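Side-chain contacts in galactose-1-phosphate uridylyltransferase (Bacillus cereus, PDB 4QVU), which is of unknown function but has a HIT-like fold, binds zinc and, judging by its family, may act as a UDP-glucose:hexose-1-phosphate uridylyltransferase: residues A[187-192]-A[217-222]; A[192-197]-A[202-207]. All coordinates share one frame; numbering follows the deposited sequence.

Interaction 1 of 2, residues A[187-192]-A[217-222]; sequences QQTVRY and CKVVPR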
ATOM      1  N   GLN A 187     -21.897  14.170 -13.183  1.00 70.64           N
ATOM      2  CA  GLN A 187     -23.229  13.596 -13.344  1.00 70.79           C
ATOM      3  C   GLN A 187     -23.171  12.210 -13.991  1.00 74.28           C
ATOM      4  O   GLN A 187     -23.800  11.302 -13.461  1.00 74.73           O
ATOM      5  CB  GLN A 187     -24.143  14.514 -14.150  1.00 73.85           C
ATOM      6  CG  GLN A 187     -25.596  14.056 -14.094  1.00 81.71           C
ATOM      7  CD  GLN A 187     -26.545  14.973 -14.805  1.00 91.31           C
ATOM      8  OE1 GLN A 187     -26.322  15.387 -15.949  1.00 86.27           O
ATOM      9  NE2 GLN A 187     -27.671  15.234 -14.165  1.00 79.93           N
ATOM     10  N   GLN A 188     -22.399  12.028 -15.080  1.00 70.81           N
ATOM     11  CA  GLN A 188     -22.300  10.729 -15.763  1.00 71.32           C
ATOM     12  C   GLN A 188     -21.599   9.692 -14.890  1.00 74.11           C
ATOM     13  O   GLN A 188     -22.091   8.566 -14.802  1.00 75.17           O
ATOM     14  CB  GLN A 188     -21.582  10.841 -17.121  1.00 73.65           C
ATOM     15  CG  GLN A 188     -22.346  11.651 -18.177  1.00 83.96           C
ATOM     16  CD  GLN A 188     -23.778  11.185 -18.354  1.00100.74           C
ATOM     17  OE1 GLN A 188     -24.718  11.783 -17.814  1.00 92.95           O
ATOM     18  NE2 GLN A 188     -23.968  10.076 -19.065  1.00 95.52           N
ATOM     19  N   THR A 189     -20.498  10.071 -14.211  1.00 68.27           N
ATOM     20  CA  THR A 189     -19.770   9.154 -13.342  1.00 66.44           C
ATOM     21  C   THR A 189     -20.689   8.732 -12.191  1.00 70.32           C
ATOM     22  O   THR A 189     -20.726   7.548 -11.883  1.00 71.29           O
ATOM     23  CB  THR A 189     -18.443   9.760 -12.842  1.00 72.63           C
ATOM     24  OG1 THR A 189     -17.682  10.261 -13.954  1.00 67.63           O
ATOM     25  CG2 THR A 189     -17.601   8.752 -12.058  1.00 68.78           C
ATOM     26  N   VAL A 190     -21.461   9.668 -11.606  1.00 66.72           N
ATOM     27  CA  VAL A 190     -22.420   9.386 -10.522  1.00 66.69           C
ATOM     28  C   VAL A 190     -23.499   8.413 -11.043  1.00 72.43           C
ATOM     29  O   VAL A 190     -23.758   7.396 -10.391  1.00 72.67           O
ATOM     30  CB  VAL A 190     -23.037  10.694  -9.942  1.00 70.57           C
ATOM     31  CG1 VAL A 190     -24.349  10.439  -9.192  1.00 71.33           C
ATOM     32  CG2 VAL A 190     -22.033  11.419  -9.050  1.00 68.40           C
ATOM     33  N   ARG A 191     -24.078   8.703 -12.230  1.00 70.23           N
ATOM     34  CA  ARG A 191     -25.095   7.872 -12.886  1.00 72.36           C
ATOM     35  C   ARG A 191     -24.592   6.441 -13.059  1.00 77.88           C
ATOM     36  O   ARG A 191     -25.345   5.509 -12.782  1.00 80.18           O
ATOM     37  CB  ARG A 191     -25.514   8.457 -14.242  1.00 71.04           C
ATOM     38  CG  ARG A 191     -26.520   9.582 -14.108  1.00 75.15           C
ATOM     39  CD  ARG A 191     -26.750  10.322 -15.406  1.00 82.46           C
ATOM     40  NE  ARG A 191     -27.895  11.226 -15.290  1.00 90.38           N
ATOM     41  CZ  ARG A 191     -28.189  12.191 -16.153  1.00100.95           C
ATOM     42  NH1 ARG A 191     -27.396  12.428 -17.191  1.00 84.39           N
ATOM     43  NH2 ARG A 191     -29.258  12.953 -15.968  1.00 87.55           N
ATOM     44  N   TYR A 192     -23.314   6.271 -13.462  1.00 72.04           N
ATOM     45  CA  TYR A 192     -22.687   4.961 -13.630  1.00 71.14           C
ATOM     46  C   TYR A 192     -22.583   4.233 -12.288  1.00 72.89           C
ATOM     47  O   TYR A 192     -22.892   3.044 -12.232  1.00 73.22           O
ATOM     48  CB  TYR A 192     -21.293   5.091 -14.284  1.00 70.95           C
ATOM     49  CG  TYR A 192     -20.421   3.860 -14.136  1.00 71.05           C
ATOM     50  CD1 TYR A 192     -20.658   2.717 -14.898  1.00 74.52           C
ATOM     51  CD2 TYR A 192     -19.364   3.835 -13.231  1.00 69.14           C
ATOM     52  CE1 TYR A 192     -19.870   1.577 -14.752  1.00 74.47           C
ATOM     53  CE2 TYR A 192     -18.574   2.700 -13.073  1.00 68.49           C
ATOM     54  CZ  TYR A 192     -18.831   1.574 -13.835  1.00 75.62           C
ATOM     55  OH  TYR A 192     -18.051   0.460 -13.665  1.00 75.86           O
ATOM     56  N   CYS A 217     -12.271  16.850  -9.077  1.00 60.91           N
ATOM     57  CA  CYS A 217     -13.357  16.235  -8.355  1.00 59.53           C
ATOM     58  C   CYS A 217     -13.114  14.745  -8.296  1.00 62.98           C
ATOM     59  O   CYS A 217     -13.107  14.071  -9.331  1.00 63.51           O
ATOM     60  CB  CYS A 217     -14.728  16.552  -8.935  1.00 60.42           C
ATOM     61  SG  CYS A 217     -16.077  15.748  -8.028  1.00 63.58           S
ATOM     62  N   LYS A 218     -12.909  14.228  -7.082  1.00 58.23           N
ATOM     63  CA  LYS A 218     -12.746  12.802  -6.882  1.00 56.40           C
ATOM     64  C   LYS A 218     -14.111  12.226  -6.501  1.00 60.07           C
ATOM     65  O   LYS A 218     -14.708  12.652  -5.513  1.00 57.83           O
ATOM     66  CB  LYS A 218     -11.664  12.501  -5.844  1.00 57.01           C
ATOM     67  CG  LYS A 218     -11.358  11.020  -5.681  1.00 62.27           C
ATOM     68  CD  LYS A 218     -10.329  10.753  -4.598  1.00 60.82           C
ATOM     69  CE  LYS A 218      -8.908  11.044  -5.014  1.00 64.08           C
ATOM     70  NZ  LYS A 218      -8.373  10.005  -5.931  1.00 63.31           N
ATOM     71  N   VAL A 219     -14.631  11.323  -7.356  1.00 58.94           N
ATOM     72  CA  VAL A 219     -15.902  10.604  -7.189  1.00 59.21           C
ATOM     73  C   VAL A 219     -15.541   9.246  -6.609  1.00 62.93           C
ATOM     74  O   VAL A 219     -14.785   8.504  -7.243  1.00 62.25           O
ATOM     75  CB  VAL A 219     -16.739  10.497  -8.503  1.00 63.65           C
ATOM     76  CG1 VAL A 219     -18.162  10.054  -8.198  1.00 64.02           C
ATOM     77  CG2 VAL A 219     -16.751  11.811  -9.287  1.00 63.86           C
ATOM     78  N   VAL A 220     -16.022   8.944  -5.391  1.00 59.06           N
ATOM     79  CA  VAL A 220     -15.661   7.715  -4.683  1.00 58.06           C
ATOM     80  C   VAL A 220     -16.910   6.869  -4.354  1.00 63.43           C
ATOM     81  O   VAL A 220     -17.682   7.265  -3.476  1.00 63.31           O
ATOM     82  CB  VAL A 220     -14.866   8.041  -3.369  1.00 60.99           C
ATOM     83  CG1 VAL A 220     -14.351   6.773  -2.688  1.00 59.69           C
ATOM     84  CG2 VAL A 220     -13.714   9.015  -3.622  1.00 60.36           C
ATOM     85  N   PRO A 221     -17.108   5.677  -4.985  1.00 61.41           N
ATOM     86  CA  PRO A 221     -18.218   4.807  -4.567  1.00 61.92           C
ATOM     87  C   PRO A 221     -18.013   4.319  -3.131  1.00 66.61           C
ATOM     88  O   PRO A 221     -16.875   4.114  -2.685  1.00 63.88           O
ATOM     89  CB  PRO A 221     -18.168   3.645  -5.563  1.00 64.06           C
ATOM     90  CG  PRO A 221     -17.253   4.088  -6.658  1.00 68.54           C
ATOM     91  CD  PRO A 221     -16.291   5.023  -6.027  1.00 62.98           C
ATOM     92  N   ARG A 222     -19.113   4.202  -2.388  1.00 64.94           N
ATOM     93  CA  ARG A 222     -19.088   3.768  -1.004  1.00 64.57           C
ATOM     94  C   ARG A 222     -20.041   2.594  -0.868  1.00 72.61           C
ATOM     95  O   ARG A 222     -21.197   2.659  -1.284  1.00 74.51           O
ATOM     96  CB  ARG A 222     -19.441   4.938  -0.065  1.00 61.77           C
ATOM     97  CG  ARG A 222     -18.494   6.152  -0.110  1.00 57.34           C
ATOM     98  CD  ARG A 222     -17.086   5.930   0.449  1.00 57.66           C
ATOM     99  NE  ARG A 222     -17.108   5.467   1.842  1.00 63.32           N
ATOM    100  CZ  ARG A 222     -17.051   6.253   2.911  1.00 73.94           C
ATOM    101  NH1 ARG A 222     -16.932   7.564   2.774  1.00 62.87           N
ATOM    102  NH2 ARG A 222     -17.090   5.732   4.126  1.00 65.64           N
TER
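Val219, on strand 214-222, meets Thr189 and Val190 of helix 179-195 through aliphatic carbons, and the cross-segment contact is purely apolar. Thr189 CG2 lies 4.1 Å from Val219 CB and equally close to its CG1, which also touches Val190 CG2 at 4.2 Å. The CG1 branch thus serves two successive helix residues, and the valine side chain crosses that of Val190 at about a right angle. In Thr189 the methyl is trans to the backbone N, which directs it at the strand and leaves OG1 to bond back to the carbonyl of Tyr185, one turn earlier.

Between these side chains the one hydrogen bond lies within the helix segment: Arg191 NH1 donates to Gln188 OE1 (2.8 Å, N-H...O angle 149°), with the acceptor close to the guanidinium plane, while Gln187 CD lies 3.4 Å above that plane, over its centre. Arg191 NE also bonds to the carbonyl of Ala75.

Phe169 and Ile171 of the adjoining strand pack on Thr189, and Leu206 and Ile193 on Val219. With the threonine hydroxyl satisfied by its own helix, the buried interface asks for no polar partner from the strand: the helix is laid on the antiparallel sheet of the HIT-like fold by apolar packing.

Interaction 2 of 2, residues A[192-197]-A[202-207]; sequences YILTDF and SSYNLF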
ATOM      1  N   TYR A 192     -23.314   6.271 -13.462  1.00 72.04           N
ATOM      2  CA  TYR A 192     -22.687   4.961 -13.630  1.00 71.14           C
ATOM      3  C   TYR A 192     -22.583   4.233 -12.288  1.00 72.89           C
ATOM      4  O   TYR A 192     -22.892   3.044 -12.232  1.00 73.22           O
ATOM      5  CB  TYR A 192     -21.293   5.091 -14.284  1.00 70.95           C
ATOM      6  CG  TYR A 192     -20.421   3.860 -14.136  1.00 71.05           C
ATOM      7  CD1 TYR A 192     -20.658   2.717 -14.898  1.00 74.52           C
ATOM      8  CD2 TYR A 192     -19.364   3.835 -13.231  1.00 69.14           C
ATOM      9  CE1 TYR A 192     -19.870   1.577 -14.752  1.00 74.47           C
ATOM     10  CE2 TYR A 192     -18.574   2.700 -13.073  1.00 68.49           C
ATOM     11  CZ  TYR A 192     -18.831   1.574 -13.835  1.00 75.62           C
ATOM     12  OH  TYR A 192     -18.051   0.460 -13.665  1.00 75.86           O
ATOM     13  N   ILE A 193     -22.140   4.937 -11.223  1.00 67.73           N
ATOM     14  CA  ILE A 193     -21.973   4.353  -9.883  1.00 66.80           C
ATOM     15  C   ILE A 193     -23.329   3.854  -9.364  1.00 75.10           C
ATOM     16  O   ILE A 193     -23.417   2.716  -8.896  1.00 75.66           O
ATOM     17  CB  ILE A 193     -21.311   5.341  -8.879  1.00 66.67           C
ATOM     18  CG1 ILE A 193     -19.865   5.658  -9.315  1.00 64.49           C
ATOM     19  CG2 ILE A 193     -21.343   4.776  -7.441  1.00 65.30           C
ATOM     20  CD1 ILE A 193     -19.185   6.727  -8.537  1.00 63.03           C
ATOM     21  N   LEU A 194     -24.379   4.670  -9.507  1.00 73.51           N
ATOM     22  CA  LEU A 194     -25.709   4.310  -9.022  1.00 75.46           C
ATOM     23  C   LEU A 194     -26.381   3.228  -9.869  1.00 84.88           C
ATOM     24  O   LEU A 194     -27.276   2.554  -9.354  1.00 87.19           O
ATOM     25  CB  LEU A 194     -26.623   5.547  -8.985  1.00 75.74           C
ATOM     26  CG  LEU A 194     -26.228   6.679  -8.042  1.00 77.49           C
ATOM     27  CD1 LEU A 194     -27.195   7.820  -8.158  1.00 78.77           C
ATOM     28  CD2 LEU A 194     -26.157   6.214  -6.594  1.00 77.76           C
ATOM     29  N   THR A 195     -25.946   3.035 -11.140  1.00 82.91           N
ATOM     30  CA  THR A 195     -26.595   2.093 -12.050  1.00 85.35           C
ATOM     31  C   THR A 195     -25.775   0.808 -12.329  1.00 91.03           C
ATOM     32  O   THR A 195     -26.323  -0.275 -12.115  1.00 92.77           O
ATOM     33  CB  THR A 195     -26.894   2.796 -13.386  1.00 86.54           C
ATOM     34  OG1 THR A 195     -27.651   3.974 -13.125  1.00 80.75           O
ATOM     35  CG2 THR A 195     -27.639   1.910 -14.382  1.00 86.59           C
ATOM     36  N   ASP A 196     -24.531   0.904 -12.862  1.00 86.57           N
ATOM     37  CA  ASP A 196     -23.806  -0.287 -13.308  1.00 86.66           C
ATOM     38  C   ASP A 196     -22.676  -0.745 -12.396  1.00 89.64           C
ATOM     39  O   ASP A 196     -22.492  -1.959 -12.305  1.00 91.65           O
ATOM     40  CB  ASP A 196     -23.226  -0.067 -14.701  1.00 89.00           C
ATOM     41  CG  ASP A 196     -24.303  -0.084 -15.776  1.00101.23           C
ATOM     42  OD1 ASP A 196     -25.090  -1.057 -15.818  1.00103.78           O
ATOM     43  OD2 ASP A 196     -24.340   0.855 -16.588  1.00107.38           O
ATOM     44  N   PHE A 197     -21.917   0.162 -11.752  1.00 82.98           N
ATOM     45  CA  PHE A 197     -20.835  -0.238 -10.848  1.00 79.89           C
ATOM     46  C   PHE A 197     -21.403  -1.123  -9.738  1.00 88.31           C
ATOM     47  O   PHE A 197     -22.320  -0.689  -9.033  1.00 88.68           O
ATOM     48  CB  PHE A 197     -20.131   1.003 -10.269  1.00 78.33           C
ATOM     49  CG  PHE A 197     -18.890   0.724  -9.449  1.00 76.38           C
ATOM     50  CD1 PHE A 197     -17.670   0.470 -10.066  1.00 77.24           C
ATOM     51  CD2 PHE A 197     -18.928   0.778  -8.058  1.00 76.57           C
ATOM     52  CE1 PHE A 197     -16.515   0.242  -9.304  1.00 76.43           C
ATOM     53  CE2 PHE A 197     -17.773   0.549  -7.297  1.00 77.10           C
ATOM     54  CZ  PHE A 197     -16.575   0.289  -7.924  1.00 74.13           C
ATOM     55  N   SER A 202     -25.665   2.752  -4.801  1.00 86.50           N
ATOM     56  CA  SER A 202     -26.537   3.565  -3.915  1.00 85.64           C
ATOM     57  C   SER A 202     -25.796   4.668  -3.097  1.00 83.80           C
ATOM     58  O   SER A 202     -26.448   5.656  -2.744  1.00 83.77           O
ATOM     59  CB  SER A 202     -27.311   2.693  -2.923  1.00 89.94           C
ATOM     60  OG  SER A 202     -26.528   2.265  -1.819  1.00 95.26           O
ATOM     61  N   SER A 203     -24.497   4.491  -2.760  1.00 75.26           N
ATOM     62  CA  SER A 203     -23.722   5.464  -1.975  1.00 71.91           C
ATOM     63  C   SER A 203     -22.434   5.902  -2.672  1.00 72.60           C
ATOM     64  O   SER A 203     -21.727   5.078  -3.270  1.00 71.77           O
ATOM     65  CB  SER A 203     -23.352   4.908  -0.602  1.00 72.50           C
ATOM     66  OG  SER A 203     -24.489   4.604   0.184  1.00 82.17           O
ATOM     67  N   TYR A 204     -22.098   7.197  -2.529  1.00 65.98           N
ATOM     68  CA  TYR A 204     -20.873   7.773  -3.068  1.00 63.39           C
ATOM     69  C   TYR A 204     -20.516   9.052  -2.338  1.00 67.26           C
ATOM     70  O   TYR A 204     -21.329   9.621  -1.605  1.00 68.11           O
ATOM     71  CB  TYR A 204     -20.984   8.052  -4.593  1.00 64.27           C
ATOM     72  CG  TYR A 204     -21.969   9.143  -4.972  1.00 66.16           C
ATOM     73  CD1 TYR A 204     -21.566  10.470  -5.072  1.00 66.93           C
ATOM     74  CD2 TYR A 204     -23.298   8.842  -5.265  1.00 68.62           C
ATOM     75  CE1 TYR A 204     -22.463  11.477  -5.418  1.00 68.65           C
ATOM     76  CE2 TYR A 204     -24.202   9.836  -5.628  1.00 70.54           C
ATOM     77  CZ  TYR A 204     -23.780  11.156  -5.705  1.00 76.00           C
ATOM     78  OH  TYR A 204     -24.662  12.153  -6.060  1.00 73.29           O
ATOM     79  N   ASN A 205     -19.310   9.539  -2.614  1.00 61.85           N
ATOM     80  CA  ASN A 205     -18.795  10.807  -2.133  1.00 60.21           C
ATOM     81  C   ASN A 205     -18.204  11.608  -3.259  1.00 63.33           C
ATOM     82  O   ASN A 205     -17.611  11.034  -4.182  1.00 62.11           O
ATOM     83  CB  ASN A 205     -17.714  10.602  -1.074  1.00 58.10           C
ATOM     84  CG  ASN A 205     -18.137  10.153   0.291  1.00 76.97           C
ATOM     85  OD1 ASN A 205     -17.680   9.131   0.770  1.00 75.52           O
ATOM     86  ND2 ASN A 205     -18.875  10.964   1.012  1.00 67.14           N
ATOM     87  N   LEU A 206     -18.318  12.936  -3.165  1.00 60.02           N
ATOM     88  CA  LEU A 206     -17.616  13.866  -4.040  1.00 59.16           C
ATOM     89  C   LEU A 206     -16.628  14.593  -3.209  1.00 60.15           C
ATOM     90  O   LEU A 206     -16.984  15.017  -2.113  1.00 58.75           O
ATOM     91  CB  LEU A 206     -18.512  14.870  -4.797  1.00 60.56           C
ATOM     92  CG  LEU A 206     -19.653  14.388  -5.682  1.00 66.60           C
ATOM     93  CD1 LEU A 206     -20.279  15.578  -6.364  1.00 68.04           C
ATOM     94  CD2 LEU A 206     -19.187  13.384  -6.735  1.00 67.98           C
ATOM     95  N   PHE A 207     -15.392  14.719  -3.684  1.00 56.69           N
ATOM     96  CA  PHE A 207     -14.362  15.508  -3.006  1.00 56.46           C
ATOM     97  C   PHE A 207     -13.754  16.452  -3.997  1.00 63.55           C
ATOM     98  O   PHE A 207     -13.371  16.023  -5.086  1.00 64.51           O
ATOM     99  CB  PHE A 207     -13.281  14.652  -2.341  1.00 56.75           C
ATOM    100  CG  PHE A 207     -13.805  13.659  -1.343  1.00 57.32           C
ATOM    101  CD1 PHE A 207     -14.252  14.075  -0.094  1.00 59.85           C
ATOM    102  CD2 PHE A 207     -13.846  12.305  -1.645  1.00 57.86           C
ATOM    103  CE1 PHE A 207     -14.756  13.163   0.821  1.00 59.91           C
ATOM    104  CE2 PHE A 207     -14.335  11.391  -0.722  1.00 60.12           C
ATOM    105  CZ  PHE A 207     -14.788  11.826   0.504  1.00 58.39           C
TER
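Ile193 approaches strand 203-211 with its CG2 branch, which lies 4.2 Å from Ser203 O and 4.4 Å from Tyr204 CB. Lying trans to the backbone N, that methyl faces Ser203 and Tyr204, while the CG1 branch carries CD1 toward Val219.

Leu194 makes the closer approach. Its CD2 methyl comes within 3.8 Å of Ser202 CA and within 4.1 Å of Tyr204 CD2, where it sits at the edge of the ring and near its plane. With CD1 opposite CA (chi2 178°), the other branch, CD2, is the one turned to Ser202 and Tyr204, and it brings the end of the side chain nearer to segment 202-207 than its first bond would suggest. The Tyr204 ring also stacks on His111, and its hydroxyl is hydrogen-bonded to Lys109 NZ.

The helix ends at Thr195. Tyr192 O accepts from Asp196 N at 2.8 Å and from Phe197 N at 3.1 Å, while Phe197 N lies over one face of the Tyr192 ring, offset toward its rim.

The contact therefore joins the last turn of helix 179-195 to the strand that follows after a short loop. Strand 203-211 runs between strands 104-111 and 214-222; Val190 of the same helix covers Tyr204 further, and helix 241-249 packs on Tyr192.

In the fold
Both interactions set helix 179-195 against neighbouring strands of one antiparallel sheet: interaction 1 reaches strand 214-222, and interaction 2, nested within its loop, reaches strand 203-211. Their centres are about 5 Å apart, and the two contacts meet where Val219 CG1 packs on Ile193 CD1, at 3.5 Å. All touching residues of interaction 1 are buried, whereas interaction 2, at the end of the helix, runs from buried Ile193 to exposed Ser202. The first is aliphatic carbon against aliphatic carbon; the second adds an aromatic edge and backbone atoms. The strands themselves are tied by Lys218 N to Phe207 O, and both also touch the second subunit.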